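ORF10 (Moritella marina, PDB 6RIW) probably builds fatty acyl chains by 3-oxoacyl synthase (Claisen) condensation, this piece being the ketosynthase–chain length factor didomain of a polyunsaturated fatty acid synthase. Local coordinates at residues E503-G508 and E585-Q590; T703-Y708 and H836-S841; D31-A36 and N245-F250. All coordinates share one frame; numbering follows the deposited sequence.

Contact 1: residues E503-G508 and E585-Q590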
# COMPACT_ATOMS: atom_id res chain seq x y z
N GLU A 503 27.64 -9.35 -1.70
CA GLU A 503 27.64 -10.81 -1.60
C GLU A 503 26.34 -11.39 -1.07
O GLU A 503 25.93 -12.46 -1.53
CB GLU A 503 28.83 -11.28 -0.74
CG GLU A 503 30.09 -11.23 -1.54
CD GLU A 503 31.13 -12.28 -1.15
OE1 GLU A 503 31.07 -12.79 -0.00
OE2 GLU A 503 32.00 -12.57 -2.02
N GLN A 504 25.69 -10.75 -0.10
CA GLN A 504 24.47 -11.31 0.48
C GLN A 504 23.19 -10.70 -0.08
O GLN A 504 22.09 -11.10 0.34
CB GLN A 504 24.48 -11.11 1.99
CG GLN A 504 25.53 -11.94 2.72
CD GLN A 504 25.60 -11.53 4.17
OE1 GLN A 504 24.58 -11.55 4.86
NE2 GLN A 504 26.78 -11.14 4.64
N ARG A 505 23.29 -9.77 -1.02
CA ARG A 505 22.12 -9.00 -1.42
C ARG A 505 21.04 -9.87 -2.06
O ARG A 505 19.84 -9.59 -1.90
CB ARG A 505 22.55 -7.89 -2.39
CG ARG A 505 21.39 -6.96 -2.85
CD ARG A 505 20.98 -6.01 -1.71
NE ARG A 505 19.72 -5.30 -2.01
CZ ARG A 505 18.52 -5.81 -1.75
NH1 ARG A 505 18.39 -7.05 -1.24
NH2 ARG A 505 17.42 -5.10 -2.01
N TRP A 506 21.41 -10.89 -2.84
CA TRP A 506 20.43 -11.84 -3.40
C TRP A 506 20.43 -13.19 -2.67
O TRP A 506 19.96 -14.19 -3.21
CB TRP A 506 20.67 -12.07 -4.89
CG TRP A 506 20.33 -10.89 -5.78
CD1 TRP A 506 19.92 -9.64 -5.38
CD2 TRP A 506 20.41 -10.86 -7.21
NE1 TRP A 506 19.71 -8.84 -6.50
CE2 TRP A 506 20.02 -9.57 -7.63
CE3 TRP A 506 20.75 -11.82 -8.18
CZ2 TRP A 506 19.96 -9.21 -8.98
CZ3 TRP A 506 20.69 -11.46 -9.53
CH2 TRP A 506 20.31 -10.16 -9.92
N LYS A 507 20.93 -13.23 -1.44
CA LYS A 507 21.03 -14.48 -0.69
C LYS A 507 21.77 -15.54 -1.50
O LYS A 507 21.49 -16.75 -1.39
CB LYS A 507 19.63 -14.98 -0.27
CG LYS A 507 18.97 -14.11 0.77
CD LYS A 507 17.61 -14.68 1.25
CE LYS A 507 17.14 -13.90 2.48
NZ LYS A 507 15.98 -14.50 3.22
N GLY A 508 22.73 -15.09 -2.32
CA GLY A 508 23.56 -15.98 -3.10
C GLY A 508 22.90 -16.57 -4.32
O GLY A 508 23.52 -17.38 -5.01
N GLU A 585 7.30 -4.46 -0.77
CA GLU A 585 8.60 -5.12 -0.69
C GLU A 585 8.44 -6.50 -1.30
O GLU A 585 7.81 -7.37 -0.70
CB GLU A 585 9.04 -5.20 0.77
CG GLU A 585 10.35 -5.97 0.98
CD GLU A 585 11.47 -5.48 0.06
OE1 GLU A 585 12.11 -4.45 0.41
OE2 GLU A 585 11.71 -6.13 -0.99
N LEU A 586 8.96 -6.68 -2.51
CA LEU A 586 8.83 -7.96 -3.18
C LEU A 586 9.52 -9.09 -2.43
O LEU A 586 9.15 -10.26 -2.61
CB LEU A 586 9.38 -7.83 -4.59
CG LEU A 586 8.63 -6.83 -5.50
CD1 LEU A 586 9.40 -6.66 -6.82
CD2 LEU A 586 7.19 -7.30 -5.78
N GLU A 587 10.53 -8.78 -1.58
CA GLU A 587 11.15 -9.83 -0.76
C GLU A 587 10.19 -10.44 0.25
O GLU A 587 10.51 -11.48 0.84
CB GLU A 587 12.41 -9.30 -0.05
CG GLU A 587 13.53 -8.94 -1.02
CD GLU A 587 14.84 -8.55 -0.32
OE1 GLU A 587 14.83 -8.31 0.91
OE2 GLU A 587 15.87 -8.49 -1.00
N LEU A 588 9.01 -9.84 0.45
CA LEU A 588 8.03 -10.47 1.33
C LEU A 588 7.58 -11.86 0.85
O LEU A 588 7.05 -12.63 1.66
CB LEU A 588 6.80 -9.56 1.48
CG LEU A 588 7.00 -8.25 2.26
CD1 LEU A 588 5.68 -7.49 2.31
CD2 LEU A 588 7.53 -8.53 3.65
N HIS A 589 7.77 -12.17 -0.43
CA HIS A 589 7.44 -13.51 -0.93
C HIS A 589 8.36 -14.57 -0.34
O HIS A 589 8.01 -15.76 -0.38
CB HIS A 589 7.51 -13.53 -2.47
CG HIS A 589 6.47 -12.66 -3.10
ND1 HIS A 589 6.74 -11.37 -3.51
CD2 HIS A 589 5.16 -12.87 -3.36
CE1 HIS A 589 5.63 -10.82 -4.00
NE2 HIS A 589 4.66 -11.72 -3.93
N GLN A 590 9.50 -14.17 0.22
CA GLN A 590 10.39 -15.15 0.83
C GLN A 590 9.76 -15.79 2.06
O GLN A 590 10.14 -16.91 2.41
CB GLN A 590 11.73 -14.48 1.19
CG GLN A 590 12.50 -14.05 -0.04
CD GLN A 590 13.68 -13.15 0.30
OE1 GLN A 590 14.11 -13.11 1.44
NE2 GLN A 590 14.20 -12.43 -0.70
O HOH W 1 14.63 -5.49 -1.14
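R505 and K507 reach out from the type I turn Q504-K507 to the 3-10 segment 586-588 and the start of helix 589-595, the backbones staying well apart, with K507 CA and Q590 CA 10.8 Å from each other. Two long side chains span the gap. R505 NH1 meets E587 OE2 at 2.9 Å in a nearly straight salt bridge (166° at the hydrogen); the acceptor lies near the guanidinium plane, while the carboxylate, met on its syn side, is turned 79° against that plane. CG of R505 is anti to the backbone N (chi1 -177°) and the bend at chi2 brings the chain round toward E587. Its NH2 pairs with E743 and donates to water 1, which donates in turn to E585 OE2, also bonded to E587 N. K507, extended beyond CG, gives NZ to Q590 OE1 at 2.9 Å from above the amide carbonyl plane, and to V628 O. With K507 cut back to an alanine, Q590 OE1 and V628 O would probably lose the donor they share. Q590 NE2 goes to E700. The bridges tie the turn-bearing loop to the 3-10 segment and to helix 589-595 within the second ketosynthase-like unit, the chain length factor.

Contact 2: residues T703-Y708 and H836-S841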
# COMPACT_ATOMS: atom_id res chain seq x y z
N THR A 703 13.96 -9.52 -11.54
CA THR A 703 13.07 -10.46 -12.23
C THR A 703 11.82 -9.78 -12.78
O THR A 703 11.46 -9.96 -13.95
CB THR A 703 12.65 -11.56 -11.24
OG1 THR A 703 13.80 -12.28 -10.80
CG2 THR A 703 11.67 -12.54 -11.90
N LEU A 704 11.15 -8.99 -11.94
CA LEU A 704 9.93 -8.31 -12.37
C LEU A 704 10.20 -7.33 -13.51
O LEU A 704 9.48 -7.33 -14.52
CB LEU A 704 9.31 -7.57 -11.17
CG LEU A 704 8.13 -6.65 -11.51
CD1 LEU A 704 7.01 -7.47 -12.19
CD2 LEU A 704 7.61 -5.94 -10.27
N ARG A 705 11.19 -6.45 -13.35
CA ARG A 705 11.34 -5.38 -14.33
C ARG A 705 11.89 -5.88 -15.64
O ARG A 705 11.61 -5.28 -16.68
CB ARG A 705 12.22 -4.25 -13.76
CG ARG A 705 11.70 -3.73 -12.40
CD ARG A 705 10.29 -3.14 -12.49
NE ARG A 705 9.79 -2.74 -11.17
CZ ARG A 705 8.66 -2.08 -10.95
NH1 ARG A 705 7.87 -1.71 -11.96
NH2 ARG A 705 8.31 -1.79 -9.69
N GLN A 706 12.61 -7.01 -15.63
CA GLN A 706 13.01 -7.63 -16.89
C GLN A 706 11.82 -7.97 -17.78
O GLN A 706 11.97 -8.07 -19.00
CB GLN A 706 13.81 -8.91 -16.64
CG GLN A 706 15.29 -8.67 -16.41
CD GLN A 706 16.09 -9.90 -16.77
OE1 GLN A 706 17.05 -9.81 -17.53
NE2 GLN A 706 15.68 -11.08 -16.25
N HIS A 707 10.63 -8.20 -17.19
CA HIS A 707 9.44 -8.46 -17.99
C HIS A 707 9.01 -7.26 -18.82
O HIS A 707 8.28 -7.44 -19.79
CB HIS A 707 8.25 -8.90 -17.12
CG HIS A 707 8.48 -10.17 -16.36
ND1 HIS A 707 8.93 -11.32 -16.97
CD2 HIS A 707 8.35 -10.46 -15.04
CE1 HIS A 707 9.06 -12.27 -16.06
NE2 HIS A 707 8.73 -11.78 -14.88
N TYR A 708 9.49 -6.05 -18.49
CA TYR A 708 9.10 -4.83 -19.20
C TYR A 708 10.16 -4.29 -20.14
O TYR A 708 9.83 -3.52 -21.05
CB TYR A 708 8.71 -3.74 -18.19
CG TYR A 708 7.56 -4.22 -17.33
CD1 TYR A 708 6.26 -4.26 -17.83
CD2 TYR A 708 7.78 -4.67 -16.04
CE1 TYR A 708 5.18 -4.74 -17.03
CE2 TYR A 708 6.73 -5.14 -15.24
CZ TYR A 708 5.44 -5.18 -15.74
OH TYR A 708 4.43 -5.64 -14.92
N HIS A 836 17.71 3.33 -11.54
CA HIS A 836 16.25 3.46 -11.55
C HIS A 836 15.72 2.93 -10.23
O HIS A 836 15.79 1.73 -9.97
CB HIS A 836 15.66 2.66 -12.72
CG HIS A 836 14.25 3.03 -13.06
ND1 HIS A 836 13.34 3.45 -12.12
CD2 HIS A 836 13.61 3.08 -14.26
CE1 HIS A 836 12.19 3.73 -12.71
NE2 HIS A 836 12.32 3.52 -14.01
N THR A 837 15.19 3.81 -9.37
CA THR A 837 14.71 3.38 -8.06
C THR A 837 13.19 3.23 -8.01
O THR A 837 12.61 3.22 -6.92
CB THR A 837 15.23 4.33 -6.97
OG1 THR A 837 14.73 5.67 -7.19
CG2 THR A 837 16.78 4.38 -7.00
N PHE A 838 12.55 3.11 -9.18
CA PHE A 838 11.15 2.71 -9.34
C PHE A 838 10.19 3.46 -8.42
O PHE A 838 9.89 4.64 -8.67
CB PHE A 838 11.09 1.18 -9.23
CG PHE A 838 11.68 0.54 -10.46
CD1 PHE A 838 10.96 0.59 -11.66
CD2 PHE A 838 13.00 0.09 -10.48
CE1 PHE A 838 11.53 0.10 -12.84
CE2 PHE A 838 13.58 -0.39 -11.68
CZ PHE A 838 12.85 -0.38 -12.84
N ASN A 839 9.67 2.84 -7.36
CA ASN A 839 8.67 3.58 -6.58
C ASN A 839 9.24 4.79 -5.85
O ASN A 839 8.48 5.68 -5.45
CB ASN A 839 7.99 2.63 -5.59
CG ASN A 839 7.18 1.57 -6.31
OD1 ASN A 839 6.34 1.90 -7.12
ND2 ASN A 839 7.45 0.30 -6.03
N ALA A 840 10.55 4.86 -5.67
CA ALA A 840 11.17 6.05 -5.11
C ALA A 840 11.75 7.00 -6.17
O ALA A 840 12.38 8.00 -5.81
CB ALA A 840 12.27 5.63 -4.12
N SER A 841 11.57 6.70 -7.46
CA SER A 841 12.32 7.44 -8.49
C SER A 841 11.95 8.92 -8.53
O SER A 841 12.79 9.76 -8.86
CB SER A 841 12.09 6.84 -9.88
OG SER A 841 10.71 6.72 -10.17
O HOH W 2 5.84 -1.30 -8.31
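The guanidinium of R705 lies flat on one face of the F838 ring, a cation-pi stack with planes 12° apart and centres 4.3 Å apart. The overlap is offset: F838 CD1 sits over the middle of the guanidinium, whereas R705 NE comes over the rim of the ring. The two side chains run past each other in opposite directions, and the aliphatic part of the arginine shares the same face. R705 CD is 3.5 Å from F838 CE1 and makes a CH-pi contact 26° off the ring normal. The bend at chi2 (-61°) lays R705 down along the ring instead of letting it point straight off its helix. On the opposite face of F838 lies H836, with ND1 over the centre of the phenyl ring, so F838 is sandwiched between arginine and imidazole. H836 ND1 also accepts from F838 N at 3.1 Å, which ties the loop to itself. This loop, between helices 831-834 and 841-854, belongs to the chain length factor's thiolase-like fold; H836 closes an Asn-x-Gly-His sequence, consistent with its matching the loop that carries the active-site histidine in ketosynthases. L704 CD2 lies against the far face of the guanidinium, toward its rim. R705 NE bonds to N701 one helical turn back, while NH2 donates to water 2, which also accepts from N839 ND2. W739 meets F838 edge-to-face.

Contact 3: residues D31-A36 and N245-F250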
# COMPACT_ATOMS: atom_id res chain seq x y z
N ASP A 31 -24.78 -14.68 9.61
CA ASP A 31 -23.35 -14.84 9.84
C ASP A 31 -22.71 -15.28 8.53
O ASP A 31 -23.05 -16.34 7.99
CB ASP A 31 -23.11 -15.87 10.94
CG ASP A 31 -21.66 -15.91 11.42
OD1 ASP A 31 -20.74 -15.47 10.69
OD2 ASP A 31 -21.43 -16.41 12.54
N CYS A 32 -21.80 -14.46 8.00
CA CYS A 32 -21.15 -14.72 6.72
C CYS A 32 -19.72 -15.23 6.85
O CYS A 32 -19.01 -15.33 5.83
CB CYS A 32 -21.18 -13.45 5.86
SG CYS A 32 -22.86 -12.77 5.65
N ARG A 33 -19.26 -15.54 8.06
CA ARG A 33 -17.92 -16.06 8.28
C ARG A 33 -17.89 -17.56 8.01
O ARG A 33 -18.92 -18.24 8.09
CB ARG A 33 -17.46 -15.74 9.72
CG ARG A 33 -17.63 -14.24 10.08
CD ARG A 33 -17.60 -13.98 11.58
NE ARG A 33 -18.63 -14.77 12.27
CZ ARG A 33 -18.54 -15.16 13.54
NH1 ARG A 33 -17.48 -14.85 14.28
NH2 ARG A 33 -19.52 -15.89 14.07
N SER A 34 -16.71 -18.09 7.67
CA SER A 34 -16.58 -19.49 7.28
C SER A 34 -15.14 -19.94 7.47
O SER A 34 -14.25 -19.15 7.79
CB SER A 34 -17.04 -19.72 5.83
OG SER A 34 -16.20 -19.03 4.92
N LYS A 35 -14.90 -21.23 7.25
CA LYS A 35 -13.56 -21.78 7.35
C LYS A 35 -12.85 -21.70 6.01
O LYS A 35 -13.43 -22.00 4.96
CB LYS A 35 -13.60 -23.24 7.83
CG LYS A 35 -14.16 -23.38 9.24
CD LYS A 35 -14.38 -24.84 9.60
CE LYS A 35 -13.90 -25.14 11.01
NZ LYS A 35 -13.79 -26.62 11.22
N ALA A 36 -11.58 -21.29 6.05
CA ALA A 36 -10.79 -21.24 4.83
C ALA A 36 -10.53 -22.65 4.31
O ALA A 36 -10.37 -23.59 5.09
CB ALA A 36 -9.46 -20.52 5.08
N ASN A 245 -12.11 -19.36 20.45
CA ASN A 245 -12.82 -19.37 19.17
C ASN A 245 -14.07 -18.49 19.17
O ASN A 245 -14.97 -18.67 18.35
CB ASN A 245 -13.17 -20.80 18.74
CG ASN A 245 -13.25 -20.96 17.23
OD1 ASN A 245 -14.28 -21.37 16.69
ND2 ASN A 245 -12.16 -20.64 16.53
N VAL A 246 -14.13 -17.50 20.06
CA VAL A 246 -15.25 -16.56 20.12
C VAL A 246 -14.80 -15.22 19.54
O VAL A 246 -14.00 -14.50 20.16
CB VAL A 246 -15.80 -16.38 21.54
CG1 VAL A 246 -16.89 -15.33 21.56
CG2 VAL A 246 -16.34 -17.71 22.06
N HIS A 247 -15.33 -14.88 18.36
CA HIS A 247 -15.14 -13.58 17.72
C HIS A 247 -16.49 -12.86 17.79
O HIS A 247 -17.40 -13.16 17.01
CB HIS A 247 -14.65 -13.73 16.28
CG HIS A 247 -14.91 -12.52 15.43
ND1 HIS A 247 -14.36 -11.28 15.70
CD2 HIS A 247 -15.68 -12.36 14.33
CE1 HIS A 247 -14.78 -10.41 14.79
NE2 HIS A 247 -15.58 -11.04 13.95
N ALA A 248 -16.62 -11.91 18.71
CA ALA A 248 -17.92 -11.31 19.01
C ALA A 248 -17.72 -9.87 19.43
O ALA A 248 -17.60 -9.56 20.63
CB ALA A 248 -18.65 -12.09 20.10
N PRO A 249 -17.69 -8.94 18.47
CA PRO A 249 -17.48 -7.53 18.81
C PRO A 249 -18.47 -7.06 19.86
O PRO A 249 -19.67 -7.34 19.78
CB PRO A 249 -17.70 -6.81 17.47
CG PRO A 249 -17.36 -7.85 16.43
CD PRO A 249 -17.86 -9.16 17.02
N PHE A 250 -17.96 -6.35 20.87
CA PHE A 250 -18.65 -5.77 22.02
C PHE A 250 -18.99 -6.80 23.10
O PHE A 250 -19.51 -6.41 24.15
CB PHE A 250 -19.94 -5.02 21.64
CG PHE A 250 -19.70 -3.74 20.90
CD1 PHE A 250 -18.88 -2.76 21.43
CD2 PHE A 250 -20.30 -3.51 19.66
CE1 PHE A 250 -18.67 -1.55 20.76
CE2 PHE A 250 -20.08 -2.32 18.98
CZ PHE A 250 -19.26 -1.34 19.54
O HOH W 3 -17.04 -16.58 17.05
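An Asx turn at D31-R33, in the chain leading to the short strand 34-35, holds R33 where its guanidinium meets the edge of H247. D31 OD1 accepts from R33 N at 3.0 Å, which closes the turn, and the same oxygen takes R33 NE at 2.7 Å. These two donors come from opposite faces of the carboxylate plane, the backbone N on the anti side and NE on the syn side. R33 NH2 pairs with D31 OD2 to complete the side-on grip, though the modelled separation is doubtfully short. D31 OD1 lies in the guanidinium plane, and its nearly straight bond from R33 NE (173° at the hydrogen), with that from the backbone N, limits the rotation of the group. The chain bends back at chi3 (-56°), which brings NE and NH2 to the aspartate and turns NH1 outward to the histidine. All this belongs to the N-terminal part of the ketosynthase unit, where strand 34-35 pairs with strand 62-64 and the loop 245-250 leads toward strand 259-270. R33 NH1 makes a close van der Waals edge contact with a ring carbon, 3.1 Å from H247 CD2, the guanidinium and ring planes inclined at 44°. R33 CD follows, 3.7 Å from H247 CD2 in the plane of that ring. Water 3 supplies the hydrogen-bonded link between the segments: it accepts from H247 N at 2.7 Å and, at longer range, from R33 NH1, and it donates to N245 O. P249 CD lies over one face of the imidazole, toward its rim. H247 NE2 donates to K363 O and ND1 makes a weak bond to G256 O, so the ring's nitrogens have partners other than R33; F258 touches both R33 and H247.

In the fold
Contact 2 is buried, contacts 1 and 3 only partly so. Contact 2 is a flat arginine-aromatic stack, with a water also joining R705 to N839; in contact 1 a salt bridge and a lysine-amide bond cross directly; in contact 3 the charge pair stays within 31-36 and a water joins the segments. Contacts 1 and 2 lie in the chain length factor unit, centres about 15 Å apart, and touch where L586 packs on L704. Helix 699-706 serves both, through E700 and R705. Each also reaches the ketosynthase unit, through H589 to S129 and Y708 to D167. Contact 3 lies within that unit, its centre about 36 Å from contact 1's and about 40 Å from contact 2's.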